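PDB 3T33: LanC-like protein GCR2 from Arabidopsis thaliana, which binds a zinc ion and may play a role in abscisic acid signalling, as a member of the LanC-like protein family. Local coordinates for residues Val330-Gly335 / Leu409-Glu414; Glu319-Arg324 / Ser337-Val342; Val285-Gly290 / Val294-Val299; Tyr78-Gly83 / Thr87-Phe92. All blocks are in the same frame, centred on the assembly; numbering follows the deposited sequence.

Contact 1 (Val330-Gly335 / Leu409-Glu414). With ZN (zinc ion), chain B.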
loop_
_atom_site.group_PDB
_atom_site.type_symbol
_atom_site.label_atom_id
_atom_site.label_comp_id
_atom_site.label_asym_id
_atom_site.label_seq_id
_atom_site.Cartn_x
_atom_site.Cartn_y
_atom_site.Cartn_z
ATOM N N VAL A 330 14.143 0.698 2.380
ATOM C CA VAL A 330 13.759 1.505 1.252
ATOM C C VAL A 330 12.272 1.325 0.879
ATOM O O VAL A 330 11.674 2.244 0.319
ATOM C CB VAL A 330 14.644 1.094 0.040
ATOM C CG1 VAL A 330 14.196 -0.307 -0.513
ATOM C CG2 VAL A 330 14.663 2.189 -1.130
ATOM N N GLY A 331 11.678 0.167 1.218
ATOM C CA GLY A 331 10.540 -0.379 0.499
ATOM C C GLY A 331 9.132 -0.007 0.915
ATOM O O GLY A 331 8.926 0.907 1.673
ATOM N N ILE A 332 8.161 -0.740 0.381
ATOM C CA ILE A 332 6.766 -0.503 0.565
ATOM C C ILE A 332 6.221 -1.148 1.843
ATOM O O ILE A 332 5.599 -0.446 2.660
ATOM C CB ILE A 332 5.995 -1.002 -0.664
ATOM C CG1 ILE A 332 6.178 -0.051 -1.859
ATOM C CG2 ILE A 332 4.508 -1.209 -0.370
ATOM C CD1 ILE A 332 5.482 1.290 -1.759
ATOM N N CYS A 333 6.447 -2.447 2.012
ATOM C CA CYS A 333 5.971 -3.161 3.190
ATOM C C CYS A 333 6.386 -2.447 4.473
ATOM O O CYS A 333 5.543 -1.942 5.214
ATOM C CB CYS A 333 6.497 -4.598 3.195
ATOM S SG CYS A 333 5.385 -5.797 3.967
ATOM N N HIS A 334 7.689 -2.409 4.727
ATOM C CA HIS A 334 8.219 -1.758 5.919
ATOM C C HIS A 334 9.420 -0.881 5.581
ATOM O O HIS A 334 10.561 -1.238 5.871
ATOM C CB HIS A 334 8.607 -2.799 6.971
ATOM C CG HIS A 334 9.062 -4.101 6.391
ATOM N ND1 HIS A 334 8.202 -5.152 6.154
ATOM C CD2 HIS A 334 10.288 -4.523 5.999
ATOM C CE1 HIS A 334 8.879 -6.165 5.643
ATOM N NE2 HIS A 334 10.146 -5.810 5.539
ATOM N N GLY A 335 9.154 0.267 4.968
ATOM C CA GLY A 335 10.208 1.191 4.590
ATOM C C GLY A 335 9.693 2.596 4.352
ATOM O O GLY A 335 8.561 2.923 4.708
ATOM N N LEU A 409 -2.669 5.866 -4.406
ATOM C CA LEU A 409 -3.187 4.760 -3.566
ATOM C C LEU A 409 -2.112 3.724 -3.166
ATOM O O LEU A 409 -1.481 3.202 -4.047
ATOM C CB LEU A 409 -4.300 4.045 -4.320
ATOM C CG LEU A 409 -5.485 4.976 -4.639
ATOM C CD1 LEU A 409 -6.502 4.304 -5.653
ATOM C CD2 LEU A 409 -6.228 5.436 -3.367
ATOM N N PHE A 410 -1.912 3.435 -1.858
ATOM C CA PHE A 410 -0.931 2.403 -1.446
ATOM C C PHE A 410 -1.270 1.071 -2.207
ATOM O O PHE A 410 -2.394 0.614 -2.162
ATOM C CB PHE A 410 -0.947 2.208 0.062
ATOM C CG PHE A 410 0.130 1.262 0.596
ATOM C CD1 PHE A 410 0.059 -0.108 0.409
ATOM C CD2 PHE A 410 1.175 1.749 1.340
ATOM C CE1 PHE A 410 1.054 -0.977 0.946
ATOM C CE2 PHE A 410 2.167 0.891 1.847
ATOM C CZ PHE A 410 2.081 -0.480 1.636
ATOM N N PRO A 411 -0.302 0.519 -2.971
ATOM C CA PRO A 411 -0.581 -0.632 -3.876
ATOM C C PRO A 411 -1.087 -1.849 -3.074
ATOM O O PRO A 411 -0.485 -2.230 -2.044
ATOM C CB PRO A 411 0.775 -0.926 -4.511
ATOM C CG PRO A 411 1.781 -0.427 -3.506
ATOM C CD PRO A 411 1.134 0.741 -2.752
ATOM N N GLY A 412 -2.209 -2.424 -3.485
ATOM C CA GLY A 412 -2.709 -3.585 -2.774
ATOM C C GLY A 412 -3.321 -3.262 -1.409
ATOM O O GLY A 412 -3.635 -4.171 -0.651
ATOM N N TYR A 413 -3.491 -1.969 -1.106
ATOM C CA TYR A 413 -4.103 -1.587 0.154
ATOM C C TYR A 413 -5.260 -0.604 -0.010
ATOM O O TYR A 413 -6.420 -0.897 0.316
ATOM C CB TYR A 413 -3.092 -1.067 1.168
ATOM C CG TYR A 413 -3.623 -1.217 2.609
ATOM C CD1 TYR A 413 -3.731 -2.514 3.210
ATOM C CD2 TYR A 413 -4.060 -0.106 3.345
ATOM C CE1 TYR A 413 -4.203 -2.688 4.534
ATOM C CE2 TYR A 413 -4.540 -0.246 4.688
ATOM C CZ TYR A 413 -4.622 -1.539 5.267
ATOM O OH TYR A 413 -5.144 -1.700 6.543
ATOM N N GLU A 414 -4.960 0.565 -0.546
ATOM C CA GLU A 414 -6.012 1.560 -0.774
ATOM C C GLU A 414 -6.728 1.400 -2.094
ATOM O O GLU A 414 -6.170 1.123 -3.147
ATOM C CB GLU A 414 -5.424 2.995 -0.650
ATOM C CG GLU A 414 -4.912 3.294 0.717
ATOM C CD GLU A 414 -4.289 4.677 0.849
ATOM O OE1 GLU A 414 -3.232 4.919 0.206
ATOM O OE2 GLU A 414 -4.860 5.512 1.602
HETATM ZN ZN ZN B . 6.434 -5.775 6.009
#
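I332 meets F410 and P411 across the two loops, and its branched side chain divides the work. CB points toward 409-414. From it the methyl CG2, held anti to the backbone N (chi1 -74°, measured to CG1), approaches the CZ end of the F410 ring obliquely. The separation of I332 CG2 and F410 CZ, 3.2 Å, is unusually short for two carbons and may be a fault of the model. The same I332 CG2 lies 4.2 Å from P411 CG, so the proline ring flanks it. The other branch, CG1, takes CD1 toward helix 336-350, where it lodges between S337 and Y341. A beta-branched residue suits this place because its two arms serve two neighbours.

The loop that carries I332 continues into C333 and H334, which with C288 are the protein ligands of the zinc in the alpha/alpha toroid characteristic of LanC-like proteins: C333 SG stands 2.3 Å from the zinc and H334 ND1 1.9 Å. On the other side, F410 has its CG anti to the backbone N and beside the carbonyl carbon (chi1 -174°); its ring slides past I332 in the opposite direction and stacks on W287. Its backbone is held by three bonds. F410 O accepts from both Y413 N and E414 N, while F410 N donates to E414 OE1 at 2.9 Å, almost straight (174°), using the anti lone pair of the carboxylate. The other oxygen, E414 OE2, forms a salt bridge with R348.

Contact 2 (Glu319-Arg324 / Ser337-Val342)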
loop_
_atom_site.group_PDB
_atom_site.type_symbol
_atom_site.label_atom_id
_atom_site.label_comp_id
_atom_site.label_asym_id
_atom_site.label_seq_id
_atom_site.Cartn_x
_atom_site.Cartn_y
_atom_site.Cartn_z
ATOM N N GLU A 319 1.679 11.639 12.959
ATOM C CA GLU A 319 2.814 12.218 13.728
ATOM C C GLU A 319 3.825 11.167 14.127
ATOM O O GLU A 319 5.007 11.411 14.130
ATOM C CB GLU A 319 2.327 12.935 14.989
ATOM C CG GLU A 319 1.378 14.069 14.714
ATOM C CD GLU A 319 2.034 15.187 13.924
ATOM O OE1 GLU A 319 3.201 15.507 14.190
ATOM O OE2 GLU A 319 1.375 15.754 13.044
ATOM N N VAL A 320 3.377 9.977 14.468
ATOM C CA VAL A 320 4.302 8.883 14.756
ATOM C C VAL A 320 5.144 8.512 13.531
ATOM O O VAL A 320 6.380 8.314 13.604
ATOM C CB VAL A 320 3.489 7.686 15.153
ATOM C CG1 VAL A 320 4.401 6.463 15.369
ATOM C CG2 VAL A 320 2.640 8.066 16.377
ATOM N N VAL A 321 4.474 8.411 12.382
ATOM C CA VAL A 321 5.214 8.247 11.100
ATOM C C VAL A 321 6.173 9.431 10.829
ATOM O O VAL A 321 7.357 9.250 10.466
ATOM C CB VAL A 321 4.238 8.027 9.945
ATOM C CG1 VAL A 321 5.012 7.555 8.699
ATOM C CG2 VAL A 321 3.226 6.942 10.375
ATOM N N TRP A 322 5.699 10.648 11.057
ATOM C CA TRP A 322 6.596 11.776 10.807
ATOM C C TRP A 322 7.859 11.715 11.659
ATOM O O TRP A 322 8.956 12.017 11.153
ATOM C CB TRP A 322 5.866 13.118 10.921
ATOM C CG TRP A 322 6.679 14.322 10.597
ATOM C CD1 TRP A 322 6.938 15.351 11.435
ATOM C CD2 TRP A 322 7.310 14.661 9.334
ATOM N NE1 TRP A 322 7.712 16.282 10.800
ATOM C CE2 TRP A 322 7.947 15.898 9.514
ATOM C CE3 TRP A 322 7.415 14.022 8.084
ATOM C CZ2 TRP A 322 8.679 16.555 8.477
ATOM C CZ3 TRP A 322 8.152 14.665 7.036
ATOM C CH2 TRP A 322 8.763 15.919 7.252
ATOM N N SER A 323 7.766 11.310 12.925
ATOM C CA SER A 323 9.011 11.272 13.697
ATOM C C SER A 323 9.773 9.968 13.653
ATOM O O SER A 323 11.009 9.972 13.727
ATOM C CB SER A 323 8.816 11.725 15.150
ATOM O OG SER A 323 8.256 10.688 15.920
ATOM N N ARG A 324 9.086 8.852 13.497
ATOM C CA ARG A 324 9.808 7.573 13.539
ATOM C C ARG A 324 9.721 6.784 12.228
ATOM O O ARG A 324 10.230 5.662 12.161
ATOM C CB ARG A 324 9.280 6.713 14.687
ATOM C CG ARG A 324 9.521 7.265 16.132
ATOM C CD ARG A 324 8.540 6.603 17.150
ATOM N NE ARG A 324 8.828 5.178 17.306
ATOM C CZ ARG A 324 8.071 4.319 17.979
ATOM N NH1 ARG A 324 6.952 4.700 18.606
ATOM N NH2 ARG A 324 8.455 3.053 18.044
ATOM N N SER A 337 9.410 4.273 1.151
ATOM C CA SER A 337 8.437 4.406 0.050
ATOM C C SER A 337 7.009 4.128 0.584
ATOM O O SER A 337 6.043 4.804 0.206
ATOM C CB SER A 337 8.775 3.506 -1.150
ATOM O OG SER A 337 10.132 3.628 -1.594
ATOM N N GLY A 338 6.877 3.150 1.490
ATOM C CA GLY A 338 5.547 2.733 1.953
ATOM C C GLY A 338 5.010 3.728 2.956
ATOM O O GLY A 338 3.833 4.105 2.879
ATOM N N ASN A 339 5.862 4.171 3.892
ATOM C CA ASN A 339 5.418 5.210 4.847
ATOM C C ASN A 339 5.045 6.591 4.205
ATOM O O ASN A 339 4.172 7.298 4.706
ATOM C CB ASN A 339 6.398 5.332 5.990
ATOM C CG ASN A 339 6.504 4.031 6.791
ATOM O OD1 ASN A 339 7.307 3.919 7.672
ATOM N ND2 ASN A 339 5.743 3.053 6.439
ATOM N N THR A 340 5.627 6.913 3.052
ATOM C CA THR A 340 5.203 8.080 2.313
ATOM C C THR A 340 3.692 8.162 2.105
ATOM O O THR A 340 3.099 9.255 2.204
ATOM C CB THR A 340 5.917 8.098 0.916
ATOM O OG1 THR A 340 7.299 8.170 1.186
ATOM C CG2 THR A 340 5.530 9.312 0.106
ATOM N N TYR A 341 3.068 7.018 1.838
ATOM C CA TYR A 341 1.631 6.946 1.558
ATOM C C TYR A 341 0.823 7.387 2.729
ATOM O O TYR A 341 -0.327 7.876 2.582
ATOM C CB TYR A 341 1.202 5.528 1.127
ATOM C CG TYR A 341 1.446 5.246 -0.369
ATOM C CD1 TYR A 341 0.570 5.710 -1.346
ATOM C CD2 TYR A 341 2.576 4.559 -0.788
ATOM C CE1 TYR A 341 0.836 5.478 -2.720
ATOM C CE2 TYR A 341 2.843 4.341 -2.152
ATOM C CZ TYR A 341 1.964 4.763 -3.097
ATOM O OH TYR A 341 2.202 4.512 -4.448
ATOM N N VAL A 342 1.372 7.244 3.915
ATOM C CA VAL A 342 0.638 7.838 5.050
ATOM C C VAL A 342 0.371 9.340 4.810
ATOM O O VAL A 342 -0.778 9.806 4.926
ATOM C CB VAL A 342 1.394 7.644 6.397
ATOM C CG1 VAL A 342 0.648 8.330 7.485
ATOM C CG2 VAL A 342 1.468 6.167 6.749
#
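V321 faces N339 and V342 where helix 308-324 and helix 336-350, successive in the chain and running in roughly opposite directions, pack as a helical hairpin. Such pairing is consistent with the alpha/alpha toroid of LanC-like proteins.

The contact is made by apolar packing. The two valines meet end on, methyl to methyl: V321 CG2 is 4.1 Å from V342 CG2 and equally far from V342 CG1, so it rests against both prongs. Compact beta-branched side chains suit an interface between helices, where their methyls fill space without needing a polar partner. P292 of helix 291-305 touches V321, N339 and V342, and so adds a third wall.

Polar interactions belong to the flanks. E319 is paired in a salt bridge with R358 and R324 with D282, which ties the charged ends of 319-324 to other parts of the chain.

N339 enters the interface through its aliphatic stem. V321 CG1, anti to its own backbone N (chi1 -168°), passes across that stem at 3.8 Å from N339 CB and lies 4.1 Å from N339 O.

Contact 3 (Val285-Gly290 / Val294-Val299). With ZN (zinc ion), chain B.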
loop_
_atom_site.group_PDB
_atom_site.type_symbol
_atom_site.label_atom_id
_atom_site.label_comp_id
_atom_site.label_asym_id
_atom_site.label_seq_id
_atom_site.Cartn_x
_atom_site.Cartn_y
_atom_site.Cartn_z
ATOM N N VAL A 285 7.217 0.396 13.096
ATOM C CA VAL A 285 6.445 1.521 12.492
ATOM C C VAL A 285 6.407 1.263 10.986
ATOM O O VAL A 285 7.160 1.864 10.224
ATOM C CB VAL A 285 7.096 2.888 12.831
ATOM C CG1 VAL A 285 6.277 4.070 12.254
ATOM C CG2 VAL A 285 7.275 3.038 14.349
ATOM N N HIS A 286 5.594 0.294 10.572
ATOM C CA HIS A 286 5.639 -0.232 9.183
ATOM C C HIS A 286 4.225 -0.183 8.688
ATOM O O HIS A 286 3.293 -0.110 9.495
ATOM C CB HIS A 286 5.964 -1.738 9.131
ATOM C CG HIS A 286 7.299 -2.141 9.691
ATOM N ND1 HIS A 286 8.313 -1.241 9.974
ATOM C CD2 HIS A 286 7.814 -3.378 9.931
ATOM C CE1 HIS A 286 9.382 -1.908 10.409
ATOM N NE2 HIS A 286 9.117 -3.204 10.348
ATOM N N TRP A 287 4.069 -0.231 7.364
ATOM C CA TRP A 287 2.795 -0.579 6.780
ATOM C C TRP A 287 2.400 -1.928 7.395
ATOM O O TRP A 287 1.280 -2.100 7.792
ATOM C CB TRP A 287 2.933 -0.817 5.277
ATOM C CG TRP A 287 1.667 -1.304 4.715
ATOM C CD1 TRP A 287 0.513 -0.603 4.614
ATOM C CD2 TRP A 287 1.383 -2.620 4.231
ATOM N NE1 TRP A 287 -0.467 -1.383 4.057
ATOM C CE2 TRP A 287 0.035 -2.635 3.831
ATOM C CE3 TRP A 287 2.135 -3.795 4.115
ATOM C CZ2 TRP A 287 -0.601 -3.789 3.309
ATOM C CZ3 TRP A 287 1.514 -4.933 3.576
ATOM C CH2 TRP A 287 0.166 -4.912 3.171
ATOM N N CYS A 288 3.294 -2.915 7.380
ATOM C CA CYS A 288 2.862 -4.276 7.738
ATOM C C CYS A 288 2.449 -4.330 9.200
ATOM O O CYS A 288 1.381 -4.841 9.497
ATOM C CB CYS A 288 3.839 -5.375 7.294
ATOM S SG CYS A 288 5.455 -5.171 7.899
ATOM N N HIS A 289 3.214 -3.704 10.085
ATOM C CA HIS A 289 2.865 -3.620 11.518
ATOM C C HIS A 289 3.129 -2.210 12.034
ATOM O O HIS A 289 4.194 -1.633 11.790
ATOM C CB HIS A 289 3.747 -4.575 12.349
ATOM C CG HIS A 289 3.741 -6.002 11.863
ATOM N ND1 HIS A 289 2.658 -6.847 12.033
ATOM C CD2 HIS A 289 4.700 -6.731 11.230
ATOM C CE1 HIS A 289 2.951 -8.025 11.503
ATOM N NE2 HIS A 289 4.182 -7.984 11.009
ATOM N N GLY A 290 2.193 -1.654 12.776
ATOM C CA GLY A 290 2.462 -0.355 13.397
ATOM C C GLY A 290 1.608 0.765 12.821
ATOM O O GLY A 290 0.674 0.538 12.052
ATOM N N VAL A 294 -2.002 1.238 10.022
ATOM C CA VAL A 294 -3.205 1.573 10.769
ATOM C C VAL A 294 -3.658 2.969 10.348
ATOM O O VAL A 294 -4.866 3.211 10.075
ATOM C CB VAL A 294 -2.897 1.499 12.267
ATOM C CG1 VAL A 294 -4.060 2.092 13.091
ATOM C CG2 VAL A 294 -2.553 0.050 12.657
ATOM N N ALA A 295 -2.714 3.902 10.231
ATOM C CA ALA A 295 -3.119 5.269 9.769
ATOM C C ALA A 295 -3.914 5.245 8.464
ATOM O O ALA A 295 -4.962 5.869 8.320
ATOM C CB ALA A 295 -1.920 6.120 9.623
ATOM N N LEU A 296 -3.436 4.476 7.497
ATOM C CA LEU A 296 -4.140 4.295 6.231
ATOM C C LEU A 296 -5.570 3.802 6.432
ATOM O O LEU A 296 -6.515 4.191 5.726
ATOM C CB LEU A 296 -3.332 3.311 5.406
ATOM C CG LEU A 296 -2.475 3.727 4.214
ATOM C CD1 LEU A 296 -1.826 5.129 4.290
ATOM C CD2 LEU A 296 -1.472 2.580 3.670
ATOM N N THR A 297 -5.763 2.941 7.418
ATOM C CA THR A 297 -7.097 2.423 7.706
ATOM C C THR A 297 -7.953 3.480 8.381
ATOM O O THR A 297 -9.132 3.606 8.084
ATOM C CB THR A 297 -7.017 1.202 8.620
ATOM O OG1 THR A 297 -6.039 0.294 8.104
ATOM C CG2 THR A 297 -8.343 0.516 8.716
ATOM N N LEU A 298 -7.393 4.221 9.321
ATOM C CA LEU A 298 -8.181 5.309 9.969
ATOM C C LEU A 298 -8.523 6.395 8.929
ATOM O O LEU A 298 -9.619 6.937 8.913
ATOM C CB LEU A 298 -7.431 5.884 11.158
ATOM C CG LEU A 298 -7.343 4.831 12.273
ATOM C CD1 LEU A 298 -6.478 5.344 13.360
ATOM C CD2 LEU A 298 -8.777 4.550 12.790
ATOM N N VAL A 299 -7.621 6.660 7.998
ATOM C CA VAL A 299 -7.965 7.655 6.967
ATOM C C VAL A 299 -9.206 7.224 6.279
ATOM O O VAL A 299 -10.119 8.058 6.084
ATOM C CB VAL A 299 -6.825 7.930 5.930
ATOM C CG1 VAL A 299 -7.386 8.561 4.621
ATOM C CG2 VAL A 299 -5.779 8.814 6.539
HETATM ZN ZN ZN B . 6.434 -5.775 6.009
#
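A chi1 of 174° swings the W287 indole away from its backbone N and out to L296, whose own chi1 (-105°) and chi2 both lie off the usual leucine rotamers; strain or an uncertain fit of the side chain could explain this. The two side chains cross at about a right angle. L296 CD2 sits at the edge of the indole, close to its plane, 3.9 Å from W287 CD1 and 4.1 Å from W287 NE1. A large flat ring suits this place, since the same ring also stacks with F410 and meets Y413 edge-to-face.

The second link is at the helix start. G290 occupies the N-cap position of helix 291-305, with a backbone turned such that a CB would be jammed against the carbonyl O of H289, and its O accepts a weak bond from V294 N at 3.4 Å. V294 CG2, placed beside the backbone N by a chi1 of 170°, also touches G290 O, at 3.3 Å. This is the first turn of the helix, closed onto the loop that precedes it.

That loop carries C288, whose SG is 2.2 Å from the zinc. It is braced internally by H286 N bonding to H289 O at 2.7 Å. Within the two segments the link is a weak i to i+4 bond at the helix start plus apolar contacts, which implies that little polar bonding joins the zinc-bearing loop to its helix.

Contact 4 (Tyr78-Gly83 / Thr87-Phe92)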
loop_
_atom_site.group_PDB
_atom_site.type_symbol
_atom_site.label_atom_id
_atom_site.label_comp_id
_atom_site.label_asym_id
_atom_site.label_seq_id
_atom_site.Cartn_x
_atom_site.Cartn_y
_atom_site.Cartn_z
ATOM N N TYR A 78 6.585 -14.915 -9.258
ATOM C CA TYR A 78 5.199 -14.761 -9.730
ATOM C C TYR A 78 4.296 -13.784 -9.008
ATOM O O TYR A 78 3.658 -13.025 -9.632
ATOM C CB TYR A 78 4.502 -16.105 -9.940
ATOM C CG TYR A 78 3.338 -16.461 -9.023
ATOM C CD1 TYR A 78 2.118 -15.851 -9.137
ATOM C CD2 TYR A 78 3.466 -17.445 -8.072
ATOM C CE1 TYR A 78 1.096 -16.177 -8.311
ATOM C CE2 TYR A 78 2.452 -17.784 -7.254
ATOM C CZ TYR A 78 1.268 -17.157 -7.372
ATOM O OH TYR A 78 0.267 -17.510 -6.545
ATOM N N ASN A 79 4.244 -13.800 -7.699
ATOM C CA ASN A 79 3.328 -12.931 -7.000
ATOM C C ASN A 79 3.649 -11.441 -6.995
ATOM O O ASN A 79 4.680 -11.039 -7.467
ATOM C CB ASN A 79 2.993 -13.471 -5.616
ATOM C CG ASN A 79 4.018 -13.144 -4.585
ATOM O OD1 ASN A 79 4.939 -12.424 -4.832
ATOM N ND2 ASN A 79 3.855 -13.695 -3.415
ATOM N N LEU A 80 2.737 -10.636 -6.468
ATOM C CA LEU A 80 2.909 -9.166 -6.540
ATOM C C LEU A 80 4.005 -8.714 -5.599
ATOM O O LEU A 80 4.801 -7.804 -5.915
ATOM C CB LEU A 80 1.591 -8.454 -6.216
ATOM C CG LEU A 80 1.549 -6.957 -6.449
ATOM C CD1 LEU A 80 1.347 -6.620 -7.937
ATOM C CD2 LEU A 80 0.454 -6.282 -5.557
ATOM N N TYR A 81 4.038 -9.413 -4.463
ATOM C CA TYR A 81 4.776 -9.049 -3.250
ATOM C C TYR A 81 6.260 -9.085 -3.489
ATOM O O TYR A 81 6.957 -8.081 -3.215
ATOM C CB TYR A 81 4.438 -10.040 -2.118
ATOM C CG TYR A 81 5.015 -9.613 -0.806
ATOM C CD1 TYR A 81 6.251 -10.048 -0.402
ATOM C CD2 TYR A 81 4.326 -8.716 0.011
ATOM C CE1 TYR A 81 6.785 -9.605 0.771
ATOM C CE2 TYR A 81 4.835 -8.287 1.164
ATOM C CZ TYR A 81 6.060 -8.708 1.537
ATOM O OH TYR A 81 6.544 -8.279 2.715
ATOM N N THR A 82 6.761 -10.214 -4.011
ATOM C CA THR A 82 8.177 -10.305 -4.358
ATOM C C THR A 82 8.443 -10.772 -5.797
ATOM O O THR A 82 9.556 -10.691 -6.285
ATOM C CB THR A 82 8.996 -11.162 -3.344
ATOM O OG1 THR A 82 8.331 -12.416 -3.079
ATOM C CG2 THR A 82 9.159 -10.424 -2.051
ATOM N N GLY A 83 7.431 -11.251 -6.484
ATOM C CA GLY A 83 7.680 -11.867 -7.783
ATOM C C GLY A 83 7.421 -10.944 -8.954
ATOM O O GLY A 83 7.406 -9.673 -8.824
ATOM N N THR A 87 6.462 -6.456 -10.941
ATOM C CA THR A 87 6.989 -5.734 -12.087
ATOM C C THR A 87 5.890 -5.346 -13.039
ATOM O O THR A 87 5.848 -4.179 -13.468
ATOM C CB THR A 87 8.067 -6.595 -12.795
ATOM O OG1 THR A 87 9.148 -6.794 -11.867
ATOM C CG2 THR A 87 8.567 -5.936 -14.038
ATOM N N ALA A 88 4.976 -6.281 -13.349
ATOM C CA ALA A 88 3.855 -5.950 -14.177
ATOM C C ALA A 88 3.053 -4.774 -13.593
ATOM O O ALA A 88 2.572 -3.885 -14.318
ATOM C CB ALA A 88 2.912 -7.205 -14.340
ATOM N N TYR A 89 2.853 -4.786 -12.285
ATOM C CA TYR A 89 2.054 -3.732 -11.663
ATOM C C TYR A 89 2.736 -2.387 -11.744
ATOM O O TYR A 89 2.119 -1.365 -11.986
ATOM C CB TYR A 89 1.687 -4.123 -10.199
ATOM C CG TYR A 89 0.441 -3.438 -9.710
ATOM C CD1 TYR A 89 -0.625 -3.128 -10.556
ATOM C CD2 TYR A 89 0.365 -2.998 -8.396
ATOM C CE1 TYR A 89 -1.760 -2.431 -10.066
ATOM C CE2 TYR A 89 -0.731 -2.329 -7.917
ATOM C CZ TYR A 89 -1.795 -2.058 -8.723
ATOM O OH TYR A 89 -2.847 -1.362 -8.107
ATOM N N LEU A 90 4.029 -2.396 -11.565
ATOM C CA LEU A 90 4.814 -1.162 -11.695
ATOM C C LEU A 90 4.674 -0.609 -13.132
ATOM O O LEU A 90 4.589 0.621 -13.347
ATOM C CB LEU A 90 6.265 -1.435 -11.315
ATOM C CG LEU A 90 7.222 -0.256 -11.688
ATOM C CD1 LEU A 90 6.859 1.047 -10.939
ATOM C CD2 LEU A 90 8.709 -0.670 -11.436
ATOM N N LEU A 91 4.641 -1.532 -14.113
ATOM C CA LEU A 91 4.504 -1.200 -15.531
ATOM C C LEU A 91 3.142 -0.678 -15.820
ATOM O O LEU A 91 2.967 0.275 -16.620
ATOM C CB LEU A 91 4.822 -2.437 -16.399
ATOM C CG LEU A 91 6.334 -2.597 -16.591
ATOM C CD1 LEU A 91 6.617 -3.976 -17.073
ATOM C CD2 LEU A 91 6.815 -1.584 -17.625
ATOM N N PHE A 92 2.154 -1.319 -15.199
ATOM C CA PHE A 92 0.782 -0.795 -15.229
ATOM C C PHE A 92 0.661 0.666 -14.640
ATOM O O PHE A 92 0.042 1.530 -15.240
ATOM C CB PHE A 92 -0.194 -1.758 -14.521
ATOM C CG PHE A 92 -1.632 -1.371 -14.701
ATOM C CD1 PHE A 92 -2.236 -1.465 -15.942
ATOM C CD2 PHE A 92 -2.369 -0.868 -13.651
ATOM C CE1 PHE A 92 -3.562 -1.046 -16.140
ATOM C CE2 PHE A 92 -3.706 -0.437 -13.847
ATOM C CZ PHE A 92 -4.292 -0.557 -15.112
#
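L80 CD1 comes within 3.4 Å of Y89 CB, a notably tight approach for two carbons, and within 3.8 Å of Y89 CG. The methyl thus meets the tyrosine at its CB and, obliquely, at the ring. L80 gets there because CG stands anti to its backbone N (chi1 -171°), which carries the branched end toward the helix although CB itself does not point that way. Leucine suits the place by offering a long apolar arm that can probe the base of a tyrosine whose CB faces the loop.

The loop is shaped from within by N79. Its OD1 forms an Asx motif, accepting from T82 N at 3.0 Å (169°) and from G83 N at 3.2 Å (141°). One side-chain oxygen thus grips two successive backbone N-H groups, with both donors tilted somewhat from the carbonyl plane. Asparagine is apt, being short enough to fold back onto the chain just after it. At G83 a side chain would run into Y78 N, so glycine fits the tight turn before helix 84-98. Loop and helix belong to the alpha/alpha toroid, with the L80 side chain about 13 Å from the zinc.

Around the pair, T87 OG1 bonds to T67 OG1 of helix 45-69, T87 and A88 touch N110 of helix 101-118, A88 and F92 lean on L136 of helix 130-144, and the Y89 ring meets that of Y397 on helix 392-402.

From the N terminus, contact 4 comes first, closing the loop 78-83 onto helix 84-98. Contact 3 repeats that short-range pattern much later, setting 285-290 against helix 291-305. Contact 2 then closes the connection 325-335 between helices 308-324 and 336-350, and it touches contact 3. Contact 1 crosses contact 2: 330-335 lies between the segments of contact 2, while its partner 409-414 comes from near the C terminus. Contacts 1 and 3 share the zinc, and the Y413 and T297 hydroxyls bond between them. Y81 and Y89 of contact 4 touch C333 and P411 of contact 1. Contact 1 therefore touches all three others, linking the chain's end to the metal site and surrounding helices.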